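Local coordinates for protein chorismate synthase (Aquifex aeolicus, PDB 1Q1L) that catalyses the FMNH2-dependent elimination of phosphate from 5-enolpyruvylshikimate-3-phosphate to give chorismate, the common precursor of the aromatic amino acids, at residues A[27-32]-A[149-154]; A[41-46]-A[362-367]; A[153-158]-A[373-378]; A[157-162]-A[382-387]; A[233-238]-A[369-374]. All blocks are in the same frame, centred on the assembly; numbering follows the deposited sequence. Where two conformers were deposited one is given.

Contact 1 (A[27-32]-A[149-154]); sequences EGIPAN and GAVCKK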
# COMPACT_ATOMS: atom_id res chain seq x y z
N GLU A 27 13.33 -4.92 -1.08
CA GLU A 27 13.00 -5.17 -2.48
C GLU A 27 12.87 -3.87 -3.26
O GLU A 27 12.30 -2.89 -2.77
CB GLU A 27 11.69 -5.95 -2.58
CG GLU A 27 11.33 -6.34 -3.99
CD GLU A 27 9.96 -7.00 -4.08
OE1 GLU A 27 8.95 -6.27 -4.04
OE2 GLU A 27 9.90 -8.25 -4.18
N GLY A 28 13.37 -3.85 -4.49
CA GLY A 28 13.25 -2.66 -5.31
C GLY A 28 14.55 -2.02 -5.76
O GLY A 28 14.53 -1.19 -6.67
N ILE A 29 15.67 -2.38 -5.13
CA ILE A 29 16.95 -1.80 -5.56
C ILE A 29 17.25 -2.37 -6.94
O ILE A 29 17.19 -3.58 -7.14
CB ILE A 29 18.10 -2.16 -4.60
CG1 ILE A 29 17.79 -1.61 -3.20
CG2 ILE A 29 19.40 -1.56 -5.10
CD1 ILE A 29 17.88 -0.10 -3.10
N PRO A 30 17.58 -1.51 -7.92
CA PRO A 30 17.87 -2.01 -9.27
C PRO A 30 19.00 -3.02 -9.34
O PRO A 30 19.83 -3.11 -8.43
CB PRO A 30 18.19 -0.73 -10.04
CG PRO A 30 17.40 0.32 -9.31
CD PRO A 30 17.64 -0.04 -7.87
N ALA A 31 19.01 -3.77 -10.43
CA ALA A 31 20.03 -4.78 -10.68
C ALA A 31 21.32 -4.12 -11.15
O ALA A 31 21.30 -3.03 -11.72
CB ALA A 31 19.54 -5.76 -11.76
N ASN A 32 22.44 -4.81 -10.91
CA ASN A 32 23.76 -4.36 -11.32
C ASN A 32 24.39 -3.29 -10.44
O ASN A 32 25.30 -2.58 -10.87
CB ASN A 32 23.72 -3.89 -12.79
CG ASN A 32 23.33 -5.01 -13.75
OD1 ASN A 32 22.99 -4.76 -14.91
ND2 ASN A 32 23.38 -6.25 -13.28
N GLY A 149 19.32 0.58 5.27
CA GLY A 149 19.77 1.91 4.90
C GLY A 149 21.14 1.91 4.25
O GLY A 149 21.41 2.73 3.36
N ALA A 150 22.01 1.00 4.67
CA ALA A 150 23.35 0.92 4.10
C ALA A 150 23.24 0.61 2.61
O ALA A 150 24.02 1.12 1.80
CB ALA A 150 24.17 -0.17 4.81
N VAL A 151 22.28 -0.23 2.25
CA VAL A 151 22.10 -0.58 0.84
C VAL A 151 21.60 0.64 0.08
O VAL A 151 22.06 0.94 -1.02
CB VAL A 151 21.07 -1.75 0.68
CG1 VAL A 151 20.89 -2.10 -0.78
CG2 VAL A 151 21.55 -2.96 1.46
N CYS A 152 20.66 1.36 0.67
CA CYS A 152 20.11 2.55 0.03
C CYS A 152 21.17 3.63 -0.14
O CYS A 152 21.17 4.34 -1.14
CB CYS A 152 18.92 3.07 0.85
SG CYS A 152 17.57 1.87 0.90
N LYS A 153 22.07 3.74 0.83
CA LYS A 153 23.15 4.72 0.72
C LYS A 153 24.04 4.37 -0.47
O LYS A 153 24.43 5.24 -1.24
CB LYS A 153 24.01 4.74 1.98
CG LYS A 153 23.41 5.44 3.18
CD LYS A 153 24.46 5.58 4.27
CE LYS A 153 23.92 6.28 5.50
NZ LYS A 153 24.96 6.40 6.56
N LYS A 154 24.39 3.09 -0.60
CA LYS A 154 25.23 2.67 -1.72
C LYS A 154 24.54 3.06 -3.02
O LYS A 154 25.16 3.60 -3.94
CB LYS A 154 25.47 1.16 -1.68
CG LYS A 154 26.43 0.68 -2.77
CD LYS A 154 27.76 1.45 -2.70
CE LYS A 154 28.66 1.13 -3.90
NZ LYS A 154 29.05 -0.30 -3.94
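No flat group enters where I29 meets V151 and C152, so there are no faces or edges to match and the contact is purely between aliphatic branches and a thiol. The ethyl arm of I29 does the touching: its CG1 lies 4.0 Å from V151 CG1, the two chains meeting at a slant. V151 offers the methyl that stands opposite its own backbone nitrogen (chi1 -180°), the branch that reaches across to the loop. Further along the same arm, I29 CD1 comes to 4.5 Å from C152 SG, a looser approach. Beta-branched and wholly apolar, I29 and V151 suit a buried place because they fill it without bringing in a polar atom to be satisfied; L9 adds to the packing on I29 and C152, and L35 and I40 pack on V151. G28, with positive phi, turns the chain just before I29; a side chain there would collide with the carbonyl oxygen of E27. Helix 142-157 is thus fastened to the loop that leaves strand 21-27 of the four-stranded antiparallel sheet, a join between the helical layer and one outer sheet of the beta-alpha-beta sandwich of chorismate synthase.

Contact 2 (A[41-46]-A[362-367]); sequences NHELRR and VGEAML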
# COMPACT_ATOMS: atom_id res chain seq x y z
N ASN A 41 28.34 -3.82 6.84
CA ASN A 41 28.97 -3.95 8.14
C ASN A 41 29.54 -2.61 8.62
O ASN A 41 29.48 -2.29 9.80
CB ASN A 41 30.08 -5.01 8.11
CG ASN A 41 29.55 -6.39 7.78
OD1 ASN A 41 28.41 -6.72 8.10
ND2 ASN A 41 30.39 -7.21 7.15
N HIS A 42 30.10 -1.83 7.70
CA HIS A 42 30.65 -0.55 8.09
C HIS A 42 29.61 0.31 8.80
O HIS A 42 29.90 0.95 9.81
CB HIS A 42 31.18 0.22 6.88
CG HIS A 42 31.86 1.50 7.25
ND1 HIS A 42 31.84 2.62 6.44
CD2 HIS A 42 32.57 1.85 8.35
CE1 HIS A 42 32.51 3.59 7.02
NE2 HIS A 42 32.97 3.15 8.18
N GLU A 43 28.38 0.33 8.28
CA GLU A 43 27.32 1.12 8.89
C GLU A 43 26.91 0.50 10.23
O GLU A 43 26.63 1.22 11.19
CB GLU A 43 26.10 1.22 7.97
CG GLU A 43 26.34 2.03 6.70
CD GLU A 43 26.78 3.46 6.98
OE1 GLU A 43 26.27 4.07 7.94
OE2 GLU A 43 27.63 3.98 6.23
N LEU A 44 26.85 -0.82 10.30
CA LEU A 44 26.48 -1.49 11.54
C LEU A 44 27.50 -1.15 12.63
O LEU A 44 27.14 -1.00 13.80
CB LEU A 44 26.41 -3.00 11.33
CG LEU A 44 25.27 -3.46 10.41
CD1 LEU A 44 25.31 -4.98 10.25
CD2 LEU A 44 23.93 -3.01 10.99
N ARG A 45 28.76 -1.01 12.24
CA ARG A 45 29.82 -0.68 13.19
C ARG A 45 29.69 0.75 13.74
O ARG A 45 29.95 0.99 14.92
CB ARG A 45 31.20 -0.87 12.55
CG ARG A 45 31.58 -2.33 12.35
CD ARG A 45 33.09 -2.49 12.16
NE ARG A 45 33.58 -1.83 10.96
CZ ARG A 45 33.48 -2.33 9.73
NH1 ARG A 45 32.92 -3.51 9.52
NH2 ARG A 45 33.95 -1.64 8.69
N ARG A 46 29.27 1.68 12.89
CA ARG A 46 29.10 3.06 13.32
C ARG A 46 27.98 3.16 14.35
O ARG A 46 28.09 3.91 15.32
CB ARG A 46 28.79 3.96 12.13
CG ARG A 46 29.92 4.07 11.11
CD ARG A 46 29.51 4.95 9.94
NE ARG A 46 29.22 6.32 10.35
CZ ARG A 46 28.14 7.00 9.99
NH1 ARG A 46 27.23 6.44 9.20
NH2 ARG A 46 27.96 8.25 10.41
N VAL A 362 21.33 6.06 12.84
CA VAL A 362 20.07 5.45 12.40
C VAL A 362 19.33 6.52 11.59
O VAL A 362 18.62 6.22 10.63
CB VAL A 362 19.21 5.02 13.60
CG1 VAL A 362 17.86 4.48 13.12
CG2 VAL A 362 19.95 3.96 14.42
N GLY A 363 19.52 7.78 11.98
CA GLY A 363 18.87 8.87 11.27
C GLY A 363 19.35 8.93 9.83
O GLY A 363 18.57 9.23 8.92
N GLU A 364 20.63 8.66 9.62
CA GLU A 364 21.21 8.68 8.29
C GLU A 364 20.57 7.56 7.47
O GLU A 364 20.24 7.74 6.31
CB GLU A 364 22.72 8.46 8.35
CG GLU A 364 23.52 9.57 9.00
CD GLU A 364 24.99 9.19 9.14
OE1 GLU A 364 25.43 8.26 8.43
OE2 GLU A 364 25.69 9.83 9.96
N ALA A 365 20.42 6.40 8.10
CA ALA A 365 19.83 5.24 7.45
C ALA A 365 18.39 5.54 7.00
O ALA A 365 18.01 5.21 5.88
CB ALA A 365 19.84 4.05 8.40
N MSE A 366 17.60 6.14 7.88
CA MSE A 366 16.21 6.46 7.56
C MSE A 366 16.10 7.47 6.41
O MSE A 366 15.26 7.32 5.52
CB MSE A 366 15.49 6.99 8.80
CG MSE A 366 15.37 5.97 9.93
SE MSE A 366 14.72 4.23 9.33
CE MSE A 366 13.00 4.77 8.66
N LEU A 367 16.96 8.48 6.43
CA LEU A 367 16.96 9.48 5.38
C LEU A 367 17.37 8.86 4.04
O LEU A 367 16.83 9.22 3.00
CB LEU A 367 17.92 10.62 5.72
CG LEU A 367 17.96 11.70 4.63
CD1 LEU A 367 16.55 12.28 4.43
CD2 LEU A 367 18.94 12.82 5.02
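The two terminal nitrogens of R46 each pair with their own oxygen of E364. R46 NH1 donates to E364 OE1 at 2.7 Å, and R46 NH2 to E364 OE2 at 2.8 Å in a straighter bond (169°). Both oxygens lie near the guanidinium plane, and the two flat groups are turned only 24° from each other. R46 NH1 also reaches E43 OE1, one helical turn back, at 2.9 Å, using the syn lone pair of that oxygen along a more bent path (137°). E43, R46 and E364 thereby form a salt-bridge network between helices 37-48 and 356-379, and K153 joins it by pairing with both OE1 atoms. These cations probably offset the repulsion between E43 OE1 and E364 OE1, which stand 4.3 Å apart. S165 OG binds E364 OE2, and E198 is a second acidic partner of R46 NH2. Replacing R46 with a leucine would probably leave the buried E364 carboxylate without its two-pronged mate and less shielded from E43. Arginine suits here because its long chain, bent at chi3, carries several coplanar donors across to the other helix. Further out, H194 packs on both R46 and E364, and R47, predicted to bind NADP(+), lies close by.

Contact 3 (A[153-158]-A[373-378]); sequences KKFLSE and DALLEK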
# COMPACT_ATOMS: atom_id res chain seq x y z
N LYS A 153 22.07 3.74 0.83
CA LYS A 153 23.15 4.72 0.72
C LYS A 153 24.04 4.37 -0.47
O LYS A 153 24.43 5.24 -1.24
CB LYS A 153 24.01 4.74 1.98
CG LYS A 153 23.41 5.44 3.18
CD LYS A 153 24.46 5.58 4.27
CE LYS A 153 23.92 6.28 5.50
NZ LYS A 153 24.96 6.40 6.56
N LYS A 154 24.39 3.09 -0.60
CA LYS A 154 25.23 2.67 -1.72
C LYS A 154 24.54 3.06 -3.02
O LYS A 154 25.16 3.60 -3.94
CB LYS A 154 25.47 1.16 -1.68
CG LYS A 154 26.43 0.68 -2.77
CD LYS A 154 27.76 1.45 -2.70
CE LYS A 154 28.66 1.13 -3.90
NZ LYS A 154 29.05 -0.30 -3.94
N PHE A 155 23.24 2.78 -3.09
CA PHE A 155 22.46 3.13 -4.28
C PHE A 155 22.54 4.63 -4.58
O PHE A 155 22.80 5.04 -5.72
CB PHE A 155 20.99 2.72 -4.07
CG PHE A 155 20.07 3.22 -5.15
CD1 PHE A 155 20.15 2.72 -6.45
CD2 PHE A 155 19.15 4.23 -4.87
CE1 PHE A 155 19.32 3.22 -7.45
CE2 PHE A 155 18.32 4.73 -5.87
CZ PHE A 155 18.41 4.23 -7.16
N LEU A 156 22.33 5.45 -3.56
CA LEU A 156 22.35 6.91 -3.70
C LEU A 156 23.70 7.47 -4.11
O LEU A 156 23.78 8.46 -4.85
CB LEU A 156 21.93 7.57 -2.39
CG LEU A 156 20.46 7.49 -1.98
CD1 LEU A 156 20.30 8.11 -0.60
CD2 LEU A 156 19.60 8.22 -3.00
N SER A 157 24.77 6.87 -3.60
CA SER A 157 26.11 7.33 -3.92
C SER A 157 26.42 7.19 -5.41
O SER A 157 27.27 7.91 -5.93
CB SER A 157 27.15 6.57 -3.09
OG SER A 157 27.09 5.18 -3.35
N GLU A 158 25.74 6.28 -6.09
CA GLU A 158 25.97 6.08 -7.52
C GLU A 158 25.54 7.32 -8.28
O GLU A 158 25.94 7.52 -9.44
CB GLU A 158 25.17 4.88 -8.04
CG GLU A 158 25.56 3.53 -7.45
CD GLU A 158 26.98 3.12 -7.79
OE1 GLU A 158 27.39 3.29 -8.96
OE2 GLU A 158 27.68 2.62 -6.89
N ASP A 373 14.01 5.81 -2.04
CA ASP A 373 12.64 5.51 -2.43
C ASP A 373 12.10 6.62 -3.36
O ASP A 373 11.55 6.34 -4.43
CB ASP A 373 11.76 5.41 -1.19
CG ASP A 373 10.32 5.06 -1.51
OD1 ASP A 373 10.11 3.99 -2.12
OD2 ASP A 373 9.41 5.85 -1.17
N ALA A 374 12.26 7.87 -2.93
CA ALA A 374 11.78 9.01 -3.70
C ALA A 374 12.51 9.17 -5.03
O ALA A 374 11.94 9.66 -6.00
CB ALA A 374 11.94 10.29 -2.88
N LEU A 375 13.78 8.77 -5.08
CA LEU A 375 14.53 8.89 -6.32
C LEU A 375 14.03 7.83 -7.30
O LEU A 375 13.81 8.12 -8.48
CB LEU A 375 16.02 8.72 -6.06
CG LEU A 375 16.92 9.01 -7.27
CD1 LEU A 375 16.64 10.40 -7.81
CD2 LEU A 375 18.38 8.87 -6.86
N LEU A 376 13.82 6.61 -6.82
CA LEU A 376 13.33 5.53 -7.68
C LEU A 376 11.92 5.82 -8.16
O LEU A 376 11.55 5.45 -9.27
CB LEU A 376 13.38 4.20 -6.93
CG LEU A 376 14.79 3.62 -6.79
CD1 LEU A 376 14.80 2.49 -5.77
CD2 LEU A 376 15.27 3.13 -8.16
N GLU A 377 11.13 6.50 -7.32
CA GLU A 377 9.75 6.88 -7.65
C GLU A 377 9.75 7.83 -8.85
O GLU A 377 8.89 7.74 -9.73
CB GLU A 377 9.11 7.58 -6.45
CG GLU A 377 7.70 8.09 -6.68
CD GLU A 377 7.18 8.94 -5.52
OE1 GLU A 377 5.96 9.23 -5.49
OE2 GLU A 377 7.99 9.33 -4.65
N LYS A 378 10.72 8.73 -8.87
CA LYS A 378 10.84 9.71 -9.94
C LYS A 378 11.44 9.11 -11.21
O LYS A 378 10.96 9.36 -12.32
CB LYS A 378 11.73 10.87 -9.47
CG LYS A 378 12.08 11.89 -10.55
CD LYS A 378 10.85 12.63 -11.05
CE LYS A 378 11.25 13.72 -12.03
NZ LYS A 378 10.08 14.47 -12.56
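Apolar contacts carry the meeting of F155 and L156 with L375 and L376. F155 turns its ring tip to L376, with CZ 3.5 Å from L376 CD2, while the neighbouring ring atom CE2 lies 3.8 Å from L376 CG; the isobutyl group thus fits obliquely against the end of the ring. A trans first torsion (chi1 171°) swings the ring from its helix toward the other. L375 CD2 is shared, standing 4.1 Å from L156 CD2 and, more loosely, 4.3 Å from F155 CE2. Leucines suit these positions: the L376 fork spreads against the ring, while L156 and L375 each send one methyl, CD2, to the other.

No hydrogen bond spans the contact. Within segment 153-158, S157 OG donates to K154 O at 2.6 Å, tilted from the carbonyl plane, and K154 NZ pairs with E39 outside it.

The axes of segments 153-157 and 373-378 cross at 52° and come no nearer than 11.1 Å, a separation bridged by these large side chains. Helix 142-157 thus lies against helix 356-379, and helix 384-399 packs on both, through M384 on F155 and F391 on L375.

Contact 4 (A[157-162]-A[382-387]); sequences SEFGIK and DFMEEV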
# COMPACT_ATOMS: atom_id res chain seq x y z
N SER A 157 24.77 6.87 -3.60
CA SER A 157 26.11 7.33 -3.92
C SER A 157 26.42 7.19 -5.41
O SER A 157 27.27 7.91 -5.93
CB SER A 157 27.15 6.57 -3.09
OG SER A 157 27.09 5.18 -3.35
N GLU A 158 25.74 6.28 -6.09
CA GLU A 158 25.97 6.08 -7.52
C GLU A 158 25.54 7.32 -8.28
O GLU A 158 25.94 7.52 -9.44
CB GLU A 158 25.17 4.88 -8.04
CG GLU A 158 25.56 3.53 -7.45
CD GLU A 158 26.98 3.12 -7.79
OE1 GLU A 158 27.39 3.29 -8.96
OE2 GLU A 158 27.68 2.62 -6.89
N PHE A 159 24.71 8.15 -7.65
CA PHE A 159 24.25 9.37 -8.30
C PHE A 159 24.95 10.57 -7.68
O PHE A 159 24.57 11.71 -7.93
CB PHE A 159 22.73 9.52 -8.14
CG PHE A 159 21.96 8.32 -8.61
CD1 PHE A 159 21.72 7.26 -7.75
CD2 PHE A 159 21.50 8.25 -9.92
CE1 PHE A 159 21.05 6.12 -8.20
CE2 PHE A 159 20.82 7.12 -10.38
CZ PHE A 159 20.60 6.05 -9.51
N GLY A 160 25.96 10.31 -6.86
CA GLY A 160 26.69 11.39 -6.22
C GLY A 160 26.00 11.96 -5.00
O GLY A 160 26.43 12.98 -4.46
N ILE A 161 24.93 11.30 -4.57
CA ILE A 161 24.16 11.76 -3.40
C ILE A 161 24.82 11.24 -2.12
O ILE A 161 24.97 10.04 -1.91
CB ILE A 161 22.68 11.30 -3.50
CG1 ILE A 161 21.99 12.07 -4.64
CG2 ILE A 161 21.96 11.52 -2.17
CD1 ILE A 161 20.58 11.60 -4.96
N LYS A 162 25.22 12.18 -1.27
CA LYS A 162 25.92 11.83 0.05
C LYS A 162 24.99 12.17 1.34
O LYS A 162 24.34 13.31 1.44
CB LYS A 162 27.43 12.63 0.16
CG LYS A 162 28.54 12.36 -1.28
CD LYS A 162 30.03 13.44 -1.21
CE LYS A 162 31.00 13.36 -2.78
NZ LYS A 162 30.06 13.76 -4.17
N ASP A 382 14.88 -0.74 -13.62
CA ASP A 382 15.14 -2.05 -13.03
C ASP A 382 16.63 -2.38 -12.97
O ASP A 382 17.03 -3.33 -12.29
CB ASP A 382 14.37 -3.12 -13.81
CG ASP A 382 12.85 -2.99 -13.65
OD1 ASP A 382 12.36 -2.99 -12.50
OD2 ASP A 382 12.15 -2.88 -14.68
N PHE A 383 17.45 -1.61 -13.67
CA PHE A 383 18.90 -1.81 -13.64
C PHE A 383 19.59 -0.45 -13.59
O PHE A 383 19.07 0.53 -14.11
CB PHE A 383 19.41 -2.64 -14.83
CG PHE A 383 18.85 -2.21 -16.17
CD1 PHE A 383 17.54 -2.53 -16.52
CD2 PHE A 383 19.65 -1.54 -17.08
CE1 PHE A 383 17.04 -2.18 -17.78
CE2 PHE A 383 19.16 -1.19 -18.34
CZ PHE A 383 17.86 -1.51 -18.69
N MSE A 384 20.75 -0.40 -12.96
CA MSE A 384 21.50 0.84 -12.77
C MSE A 384 21.78 1.68 -14.01
O MSE A 384 21.68 2.91 -13.96
CB MSE A 384 22.81 0.54 -12.05
CG MSE A 384 22.62 0.08 -10.61
SE MSE A 384 21.49 1.28 -9.56
CE MSE A 384 22.52 2.91 -9.77
N GLU A 385 22.12 1.03 -15.11
CA GLU A 385 22.40 1.73 -16.36
C GLU A 385 21.17 2.55 -16.78
O GLU A 385 21.28 3.69 -17.22
CB GLU A 385 22.74 0.72 -17.46
CG GLU A 385 24.00 -0.13 -17.21
CD GLU A 385 23.93 -1.06 -15.99
OE1 GLU A 385 22.96 -1.86 -15.86
OE2 GLU A 385 24.86 -1.00 -15.16
N GLU A 386 20.00 1.95 -16.62
CA GLU A 386 18.72 2.57 -16.99
C GLU A 386 18.38 3.77 -16.09
O GLU A 386 18.00 4.85 -16.57
CB GLU A 386 17.63 1.50 -16.89
CG GLU A 386 16.24 1.93 -17.28
CD GLU A 386 15.29 0.74 -17.35
OE1 GLU A 386 15.05 0.09 -16.31
OE2 GLU A 386 14.80 0.45 -18.46
N VAL A 387 18.52 3.58 -14.78
CA VAL A 387 18.22 4.63 -13.82
C VAL A 387 19.20 5.81 -13.95
O VAL A 387 18.79 6.97 -13.90
CB VAL A 387 18.27 4.08 -12.38
CG1 VAL A 387 17.89 5.16 -11.38
CG2 VAL A 387 17.34 2.88 -12.25
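F159 lays the tip of its ring between V387 and M384, CZ lying 3.4 Å from V387 CG1 and 3.7 Å from M384 CE. The neighbouring ring atoms divide the partners: CE2 also meets the valine methyl, whereas CE1 lies 3.9 Å from the selenomethionine methyl. Both methyls approach the ring obliquely. M384, modelled as selenomethionine, is folded at chi2 (-52°) and chi3 (-58°), which brings its CE back toward the turn, where it also touches E158 CB at 3.7 Å. A long, unbranched, flexible chain suits a site bounded by both a ring and the aliphatic stem of a glutamate. F159 further packs edge-to-face with F155 and meets the ring of F391. Replacing F159 with an alanine would probably open a gap beside V387 and M384, leave the methyl CE freer to turn, and deprive F155 and F391 of their aromatic partner. At the start of helix 384-399, E386 OE1 accepts the backbone N of D382, whose carboxylate makes salt bridges with K124 of the second subunit and K378 of the third. The turn that carries F159 is a Schellman motif: G160, with positive phi, is the C-prime residue, G160 N bonds S157 O, and I161 N reaches back to L156 O, ending helix 142-157 before strand 162-170.

Contact 5 (A[233-238]-A[369-374]); sequences VFALNV and IVLADA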
# COMPACT_ATOMS: atom_id res chain seq x y z
N VAL A 233 20.77 15.63 10.37
CA VAL A 233 21.09 14.69 9.31
C VAL A 233 20.94 15.45 8.02
O VAL A 233 20.01 16.24 7.87
CB VAL A 233 20.09 13.50 9.29
CG1 VAL A 233 20.57 12.44 8.30
CG2 VAL A 233 19.94 12.93 10.67
N PHE A 234 21.85 15.23 7.08
CA PHE A 234 21.77 15.94 5.81
C PHE A 234 22.03 15.00 4.65
O PHE A 234 22.60 13.92 4.82
CB PHE A 234 22.79 17.08 5.79
CG PHE A 234 24.22 16.62 5.78
CD1 PHE A 234 24.84 16.27 4.59
CD2 PHE A 234 24.92 16.49 6.97
CE1 PHE A 234 26.15 15.78 4.59
CE2 PHE A 234 26.22 16.01 6.98
CZ PHE A 234 26.84 15.65 5.78
N ALA A 235 21.61 15.44 3.47
CA ALA A 235 21.83 14.71 2.23
C ALA A 235 22.25 15.76 1.23
O ALA A 235 21.58 16.79 1.09
CB ALA A 235 20.55 14.02 1.78
N LEU A 236 23.36 15.52 0.53
CA LEU A 236 23.88 16.46 -0.45
C LEU A 236 23.68 15.99 -1.89
O LEU A 236 23.65 14.79 -2.17
CB LEU A 236 25.37 16.69 -0.21
CG LEU A 236 25.79 17.15 1.19
CD1 LEU A 236 27.29 17.35 1.25
CD2 LEU A 236 25.07 18.44 1.52
N ASN A 237 23.54 16.97 -2.78
CA ASN A 237 23.37 16.73 -4.22
C ASN A 237 22.06 16.06 -4.62
O ASN A 237 22.01 15.34 -5.61
CB ASN A 237 24.55 15.92 -4.75
CG ASN A 237 25.88 16.61 -4.52
OD1 ASN A 237 26.03 17.79 -4.83
ND2 ASN A 237 26.85 15.88 -3.97
N VAL A 238 21.01 16.31 -3.85
CA VAL A 238 19.71 15.76 -4.18
C VAL A 238 19.09 16.74 -5.17
O VAL A 238 18.99 17.93 -4.89
CB VAL A 238 18.81 15.65 -2.93
CG1 VAL A 238 17.42 15.15 -3.31
CG2 VAL A 238 19.45 14.70 -1.92
N ILE A 369 16.86 5.81 3.10
CA ILE A 369 15.75 4.98 2.64
C ILE A 369 14.68 5.84 1.96
O ILE A 369 14.20 5.51 0.88
CB ILE A 369 15.14 4.19 3.81
CG1 ILE A 369 16.16 3.17 4.32
CG2 ILE A 369 13.86 3.46 3.35
CD1 ILE A 369 15.70 2.40 5.54
N VAL A 370 14.33 6.94 2.61
CA VAL A 370 13.32 7.85 2.07
C VAL A 370 13.78 8.43 0.74
O VAL A 370 13.01 8.47 -0.23
CB VAL A 370 13.03 9.01 3.06
CG1 VAL A 370 12.04 10.00 2.45
CG2 VAL A 370 12.43 8.44 4.34
N LEU A 371 15.03 8.87 0.69
CA LEU A 371 15.54 9.47 -0.53
C LEU A 371 15.71 8.48 -1.66
O LEU A 371 15.42 8.82 -2.81
CB LEU A 371 16.86 10.20 -0.25
CG LEU A 371 16.72 11.39 0.72
CD1 LEU A 371 18.04 12.14 0.80
CD2 LEU A 371 15.62 12.33 0.23
N ALA A 372 16.18 7.28 -1.35
CA ALA A 372 16.36 6.25 -2.38
C ALA A 372 14.98 5.92 -2.94
O ALA A 372 14.80 5.78 -4.15
CB ALA A 372 17.01 4.99 -1.78
N ASP A 373 14.01 5.81 -2.04
CA ASP A 373 12.64 5.51 -2.43
C ASP A 373 12.10 6.62 -3.36
O ASP A 373 11.55 6.34 -4.43
CB ASP A 373 11.76 5.41 -1.19
CG ASP A 373 10.32 5.06 -1.51
OD1 ASP A 373 10.11 3.99 -2.12
OD2 ASP A 373 9.41 5.85 -1.17
N ALA A 374 12.26 7.87 -2.93
CA ALA A 374 11.78 9.01 -3.70
C ALA A 374 12.51 9.17 -5.03
O ALA A 374 11.94 9.66 -6.00
CB ALA A 374 11.94 10.29 -2.88
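L371 points from helix 356-379 to the end of strand 229-236, joining the helical layer to the five-stranded antiparallel sheet of the beta-alpha-beta sandwich. At its root, CB packs on L156 of the neighbouring helix. L371 CG, set opposite the carbonyl carbon (chi1 -64°), already heads for the strand and lies 4.8 Å from A235 CB. The fork then divides the work: CD2 stays farther from A235, while CD1 runs on to serve as the sole tip touching the opposite segment. L371 CD1 meets V238 CG2 at 4.0 Å, the two side chains standing nearly at right angles. With V238 CG1 opposite the backbone nitrogen (chi1 176°), CG2 stands opposite the carbonyl carbon, and it is CG2 that meets the leucine. Strand alternation sets the pattern: A235 faces the helix, whereas F234 and L236 turn to the other side of the sheet, where both pack on L190 of helix 187-197. After the strand, N237 takes a positive phi and the chain bends so that V238 also points to L371. Leucine suits the helix position by its reach, and alanine the strand because its single methyl leaves room for a close approach. L371 CD1 is pressed to 3.3 Å from A235 CB, tighter than usual for two carbons.

Overall arrangement
Three of the five contacts use helix 356-379, met along it in the order contact 2, contact 5, contact 3, and helix 142-157 carries contact 1 and then contact 3. Contact 3, where these two helices meet, is the hub: its centre is about 6 Å from that of contact 4, 7 Å from contact 5 and 8 Å from contact 1. Contact 2 lies farther off, about 19 Å between centres from contact 4. Contact 1 ties helix 142-157 to the loop after strand 21-27 of one sheet, and contact 5 ties helix 356-379 to strand 229-236 of the other. Partners far apart in sequence thus hold the sandwich together, while contact 4 adds helix 384-399 at the subunit boundaries.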